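Local coordinates for pectate lyase (Pectobacterium carotovorum, PDB 4U49), which probably cleaves polygalacturonate and methylated pectins by calcium-dependent beta-elimination, acting within the chain as an endo-lyase of polysaccharide lyase family 3, at residues Asn263-Val276 with Asn287-Ile301. Numbering follows the deposited sequence.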
loop_
_atom_site.group_PDB
_atom_site.type_symbol
_atom_site.label_atom_id
_atom_site.label_comp_id
_atom_site.label_asym_id
_atom_site.label_seq_id
_atom_site.Cartn_x
_atom_site.Cartn_y
_atom_site.Cartn_z
ATOM N N ASN A 263 4.640 -25.528 -2.927
ATOM C CA ASN A 263 5.270 -24.282 -3.345
ATOM C C ASN A 263 5.511 -24.267 -4.846
ATOM O O ASN A 263 5.672 -25.314 -5.471
ATOM C CB ASN A 263 6.589 -24.069 -2.600
ATOM C CG ASN A 263 6.941 -22.605 -2.449
ATOM O OD1 ASN A 263 6.164 -21.727 -2.823
ATOM N ND2 ASN A 263 8.109 -22.333 -1.880
ATOM N N GLY A 264 5.535 -23.071 -5.422
ATOM C CA GLY A 264 5.754 -22.918 -6.845
ATOM C C GLY A 264 5.462 -21.497 -7.271
ATOM O O GLY A 264 5.186 -20.638 -6.436
ATOM N N GLY A 265 5.520 -21.246 -8.573
ATOM C CA GLY A 265 5.282 -19.914 -9.096
ATOM C C GLY A 265 4.691 -19.948 -10.491
ATOM O O GLY A 265 4.189 -20.984 -10.925
ATOM N N PRO A 266 4.752 -18.814 -11.207
ATOM C CA PRO A 266 5.343 -17.563 -10.723
ATOM C C PRO A 266 4.404 -16.760 -9.827
ATOM O O PRO A 266 3.188 -16.781 -10.018
ATOM C CB PRO A 266 5.633 -16.800 -12.017
ATOM C CG PRO A 266 4.569 -17.259 -12.951
ATOM C CD PRO A 266 4.304 -18.705 -12.608
ATOM N N ARG A 267 4.979 -16.077 -8.843
ATOM C CA ARG A 267 4.255 -15.087 -8.061
ATOM C C ARG A 267 4.866 -13.733 -8.391
ATOM O O ARG A 267 6.062 -13.522 -8.186
ATOM C CB ARG A 267 4.345 -15.374 -6.562
ATOM C CG ARG A 267 3.824 -16.739 -6.146
ATOM C CD ARG A 267 3.801 -16.850 -4.633
ATOM N NE ARG A 267 3.323 -18.152 -4.180
ATOM C CZ ARG A 267 4.116 -19.107 -3.710
ATOM N NH1 ARG A 267 5.423 -18.896 -3.625
ATOM N NH2 ARG A 267 3.604 -20.267 -3.315
ATOM N N ASN A 268 4.055 -12.819 -8.912
ATOM C CA ASN A 268 4.593 -11.575 -9.448
ATOM C C ASN A 268 4.219 -10.335 -8.647
ATOM O O ASN A 268 3.114 -10.226 -8.118
ATOM C CB ASN A 268 4.139 -11.399 -10.898
ATOM C CG ASN A 268 4.643 -12.505 -11.797
ATOM O OD1 ASN A 268 5.774 -12.967 -11.656
ATOM N ND2 ASN A 268 3.801 -12.944 -12.723
ATOM N N LEU A 269 5.166 -9.407 -8.568
ATOM C CA LEU A 269 4.961 -8.122 -7.912
ATOM C C LEU A 269 5.388 -6.997 -8.838
ATOM O O LEU A 269 6.463 -7.052 -9.429
ATOM C CB LEU A 269 5.757 -8.039 -6.606
ATOM C CG LEU A 269 5.750 -6.672 -5.909
ATOM C CD1 LEU A 269 4.422 -6.424 -5.208
ATOM C CD2 LEU A 269 6.913 -6.527 -4.929
ATOM N N THR A 270 4.549 -5.979 -8.970
ATOM C CA THR A 270 4.963 -4.781 -9.682
ATOM C C THR A 270 4.757 -3.554 -8.812
ATOM O O THR A 270 3.635 -3.241 -8.413
ATOM C CB THR A 270 4.204 -4.602 -11.007
ATOM O OG1 THR A 270 4.445 -5.733 -11.854
ATOM C CG2 THR A 270 4.674 -3.341 -11.714
ATOM N N ILE A 271 5.850 -2.870 -8.501
ATOM C CA ILE A 271 5.763 -1.607 -7.792
ATOM C C ILE A 271 5.880 -0.490 -8.814
ATOM O O ILE A 271 6.970 -0.201 -9.298
ATOM C CB ILE A 271 6.864 -1.448 -6.727
ATOM C CG1 ILE A 271 6.782 -2.562 -5.683
ATOM C CG2 ILE A 271 6.755 -0.086 -6.053
ATOM C CD1 ILE A 271 7.875 -2.477 -4.638
ATOM N N ILE A 272 4.751 0.113 -9.164
ATOM C CA ILE A 272 4.761 1.231 -10.099
ATOM C C ILE A 272 5.288 2.477 -9.387
ATOM O O ILE A 272 6.129 3.203 -9.919
ATOM C CB ILE A 272 3.363 1.490 -10.687
ATOM C CG1 ILE A 272 2.860 0.233 -11.408
ATOM C CG2 ILE A 272 3.397 2.684 -11.634
ATOM C CD1 ILE A 272 1.563 0.426 -12.176
ATOM N N SER A 273 4.805 2.703 -8.170
ATOM C CA SER A 273 5.316 3.780 -7.329
ATOM C C SER A 273 4.938 3.544 -5.871
ATOM O O SER A 273 3.795 3.212 -5.561
ATOM C CB SER A 273 4.789 5.138 -7.798
ATOM O OG SER A 273 3.375 5.165 -7.766
ATOM N N ALA A 274 5.913 3.713 -4.984
ATOM C CA ALA A 274 5.693 3.538 -3.554
ATOM C C ALA A 274 6.728 4.323 -2.763
ATOM O O ALA A 274 7.814 4.610 -3.264
ATOM C CB ALA A 274 5.744 2.064 -3.176
ATOM N N THR A 275 6.382 4.659 -1.525
ATOM C CA THR A 275 7.285 5.373 -0.631
ATOM C C THR A 275 7.366 4.676 0.717
ATOM O O THR A 275 6.342 4.307 1.289
ATOM C CB THR A 275 6.831 6.830 -0.410
ATOM O OG1 THR A 275 6.987 7.573 -1.624
ATOM C CG2 THR A 275 7.654 7.489 0.688
ATOM N N VAL A 276 8.580 4.486 1.221
ATOM C CA VAL A 276 8.760 4.013 2.588
ATOM C C VAL A 276 9.319 5.144 3.445
ATOM O O VAL A 276 10.518 5.426 3.407
ATOM C CB VAL A 276 9.701 2.794 2.664
ATOM C CG1 VAL A 276 9.886 2.356 4.114
ATOM C CG2 VAL A 276 9.157 1.643 1.825
ATOM N N ASN A 287 11.426 -16.052 -5.671
ATOM C CA ASN A 287 12.009 -17.362 -5.941
ATOM C C ASN A 287 12.511 -17.449 -7.372
ATOM O O ASN A 287 11.718 -17.485 -8.313
ATOM C CB ASN A 287 10.993 -18.472 -5.682
ATOM C CG ASN A 287 10.630 -18.592 -4.218
ATOM O OD1 ASN A 287 11.499 -18.522 -3.348
ATOM N ND2 ASN A 287 9.341 -18.765 -3.936
ATOM N N ARG A 288 13.831 -17.486 -7.524
ATOM C CA ARG A 288 14.468 -17.495 -8.840
ATOM C C ARG A 288 14.003 -18.660 -9.710
ATOM O O ARG A 288 13.751 -18.492 -10.904
ATOM C CB ARG A 288 15.991 -17.544 -8.687
ATOM C CG ARG A 288 16.752 -17.654 -10.005
ATOM C CD ARG A 288 18.221 -17.975 -9.765
ATOM N NE ARG A 288 18.930 -16.869 -9.126
ATOM C CZ ARG A 288 20.169 -16.953 -8.651
ATOM N NH1 ARG A 288 20.837 -18.097 -8.735
ATOM N NH2 ARG A 288 20.739 -15.897 -8.085
ATOM N N ASN A 289 13.879 -19.835 -9.103
ATOM C CA ASN A 289 13.569 -21.047 -9.849
ATOM C C ASN A 289 12.093 -21.190 -10.220
ATOM O O ASN A 289 11.752 -21.942 -11.134
ATOM C CB ASN A 289 14.019 -22.282 -9.058
ATOM C CG ASN A 289 13.437 -22.331 -7.653
ATOM O OD1 ASN A 289 13.396 -21.325 -6.944
ATOM N ND2 ASN A 289 12.985 -23.512 -7.246
ATOM N N PHE A 290 11.218 -20.470 -9.524
ATOM C CA PHE A 290 9.786 -20.588 -9.776
ATOM C C PHE A 290 9.279 -19.480 -10.698
ATOM O O PHE A 290 8.080 -19.365 -10.940
ATOM C CB PHE A 290 9.007 -20.585 -8.457
ATOM C CG PHE A 290 9.165 -21.854 -7.655
ATOM C CD1 PHE A 290 9.370 -23.068 -8.290
ATOM C CD2 PHE A 290 9.115 -21.829 -6.271
ATOM C CE1 PHE A 290 9.516 -24.236 -7.559
ATOM C CE2 PHE A 290 9.258 -22.992 -5.532
ATOM C CZ PHE A 290 9.459 -24.198 -6.180
ATOM N N GLY A 291 10.197 -18.668 -11.211
ATOM C CA GLY A 291 9.860 -17.692 -12.233
ATOM C C GLY A 291 9.270 -16.388 -11.731
ATOM O O GLY A 291 8.818 -15.570 -12.533
ATOM N N ASP A 292 9.275 -16.192 -10.415
ATOM C CA ASP A 292 8.786 -14.952 -9.811
ATOM C C ASP A 292 9.445 -13.722 -10.406
ATOM O O ASP A 292 10.662 -13.685 -10.575
ATOM C CB ASP A 292 9.043 -14.928 -8.304
ATOM C CG ASP A 292 8.378 -16.060 -7.570
ATOM O OD1 ASP A 292 7.552 -16.780 -8.166
ATOM O OD2 ASP A 292 8.689 -16.215 -6.376
ATOM N N VAL A 293 8.644 -12.703 -10.694
ATOM C CA VAL A 293 9.190 -11.449 -11.186
ATOM C C VAL A 293 8.765 -10.275 -10.313
ATOM O O VAL A 293 7.576 -10.013 -10.140
ATOM C CB VAL A 293 8.759 -11.169 -12.642
ATOM C CG1 VAL A 293 9.202 -9.777 -13.060
ATOM C CG2 VAL A 293 9.342 -12.217 -13.584
ATOM N N ALA A 294 9.752 -9.582 -9.755
ATOM C CA ALA A 294 9.518 -8.308 -9.091
ATOM C C ALA A 294 9.961 -7.177 -10.008
ATOM O O ALA A 294 11.148 -7.032 -10.304
ATOM C CB ALA A 294 10.257 -8.239 -7.766
ATOM N N GLU A 295 8.999 -6.386 -10.468
ATOM C CA GLU A 295 9.304 -5.231 -11.299
ATOM C C GLU A 295 9.067 -3.956 -10.494
ATOM O O GLU A 295 7.971 -3.729 -9.988
ATOM C CB GLU A 295 8.458 -5.241 -12.574
ATOM C CG GLU A 295 8.734 -4.069 -13.505
ATOM C CD GLU A 295 8.210 -4.296 -14.911
ATOM O OE1 GLU A 295 7.407 -5.231 -15.112
ATOM O OE2 GLU A 295 8.608 -3.536 -15.820
ATOM N N ILE A 296 10.104 -3.137 -10.367
ATOM C CA ILE A 296 10.040 -1.949 -9.523
ATOM C C ILE A 296 10.462 -0.707 -10.296
ATOM O O ILE A 296 11.569 -0.650 -10.831
ATOM C CB ILE A 296 10.927 -2.108 -8.277
ATOM C CG1 ILE A 296 10.460 -3.314 -7.457
ATOM C CG2 ILE A 296 10.913 -0.829 -7.445
ATOM C CD1 ILE A 296 11.471 -3.805 -6.443
ATOM N N ARG A 297 9.581 0.289 -10.348
ATOM C CA ARG A 297 9.796 1.452 -11.212
ATOM C C ARG A 297 10.165 2.731 -10.467
ATOM O O ARG A 297 11.102 3.432 -10.848
ATOM C CB ARG A 297 8.549 1.730 -12.058
ATOM C CG ARG A 297 8.032 0.556 -12.866
ATOM C CD ARG A 297 7.165 1.056 -14.019
ATOM N NE ARG A 297 6.014 0.194 -14.276
ATOM C CZ ARG A 297 6.067 -0.944 -14.961
ATOM N NH1 ARG A 297 7.221 -1.368 -15.457
ATOM N NH2 ARG A 297 4.968 -1.664 -15.145
ATOM N N ASP A 298 9.416 3.045 -9.418
ATOM C CA ASP A 298 9.568 4.329 -8.743
ATOM C C ASP A 298 9.439 4.151 -7.234
ATOM O O ASP A 298 8.398 4.425 -6.643
ATOM C CB ASP A 298 8.531 5.329 -9.276
ATOM C CG ASP A 298 8.568 6.672 -8.561
ATOM O OD1 ASP A 298 9.585 6.993 -7.912
ATOM O OD2 ASP A 298 7.565 7.411 -8.657
ATOM N N LEU A 299 10.516 3.691 -6.614
ATOM C CA LEU A 299 10.517 3.432 -5.183
ATOM C C LEU A 299 11.311 4.489 -4.428
ATOM O O LEU A 299 12.478 4.732 -4.732
ATOM C CB LEU A 299 11.086 2.040 -4.907
ATOM C CG LEU A 299 11.113 1.559 -3.458
ATOM C CD1 LEU A 299 9.713 1.530 -2.868
ATOM C CD2 LEU A 299 11.766 0.182 -3.374
ATOM N N ARG A 300 10.670 5.120 -3.449
ATOM C CA ARG A 300 11.326 6.125 -2.620
ATOM C C ARG A 300 11.455 5.611 -1.190
ATOM O O ARG A 300 10.469 5.197 -0.583
ATOM C CB ARG A 300 10.545 7.441 -2.632
ATOM C CG ARG A 300 10.045 7.884 -4.000
ATOM C CD ARG A 300 8.888 8.866 -3.841
ATOM N NE ARG A 300 8.306 9.302 -5.109
ATOM C CZ ARG A 300 7.445 8.587 -5.827
ATOM N NH1 ARG A 300 7.078 7.379 -5.418
ATOM N NH2 ARG A 300 6.961 9.073 -6.963
ATOM N N ILE A 301 12.668 5.636 -0.649
ATOM C CA ILE A 301 12.903 5.117 0.693
ATOM C C ILE A 301 13.671 6.126 1.543
ATOM O O ILE A 301 14.665 6.697 1.094
ATOM C CB ILE A 301 13.680 3.784 0.655
ATOM C CG1 ILE A 301 12.921 2.744 -0.176
ATOM C CG2 ILE A 301 13.916 3.259 2.060
ATOM C CD1 ILE A 301 13.643 1.419 -0.303
HETATM O O HOH W 1 7.417 -18.761 -6.156
HETATM O O HOH W 2 6.493 -14.208 -14.192
#
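Strands 267-271 and 294-296 run parallel, 3° apart with axes 4.6 Å from each other, and after a bend at Ile272-Ser273 and Arg297-Asp298 the pairing resumes between 274-276 and 299-301. Leu269 N donates to Val293 O and Leu269 O accepts from Glu295 N; past the bend, Ala274 is bonded likewise to Asp298 O and Arg300 N. Such in-register stacking of successive coils, turns included, is the hallmark of the parallel beta-helix. On the inward face Ile271 and Ile296 lie side by side, Ile271 CD1 3.9 Å from Ile296 CG1, and Ala274 CB meets Leu299 CD1. At the N-terminal end of the pairing, side chains take over from the backbone ladder: Asp292 OD1 takes Arg267 N from above its carboxylate plane (2.8 Å), and Asn268 OD1 receives Val293 N in its carbonyl plane (3.0 Å). With Asp292 CG beside its own backbone N (chi1 -60°), OD2 accepts Asn287 N and also bonds Ser256 OG. Gly264 CA lies over one face of the Phe290 ring, 3.6 Å from its centroid, in a CH-pi contact. The buried Asp292 carboxylate thus ties both coils together, and its several hydrogen bonds, with the Arg267 guanidinium near but not in contact, would probably stabilise its negative charge.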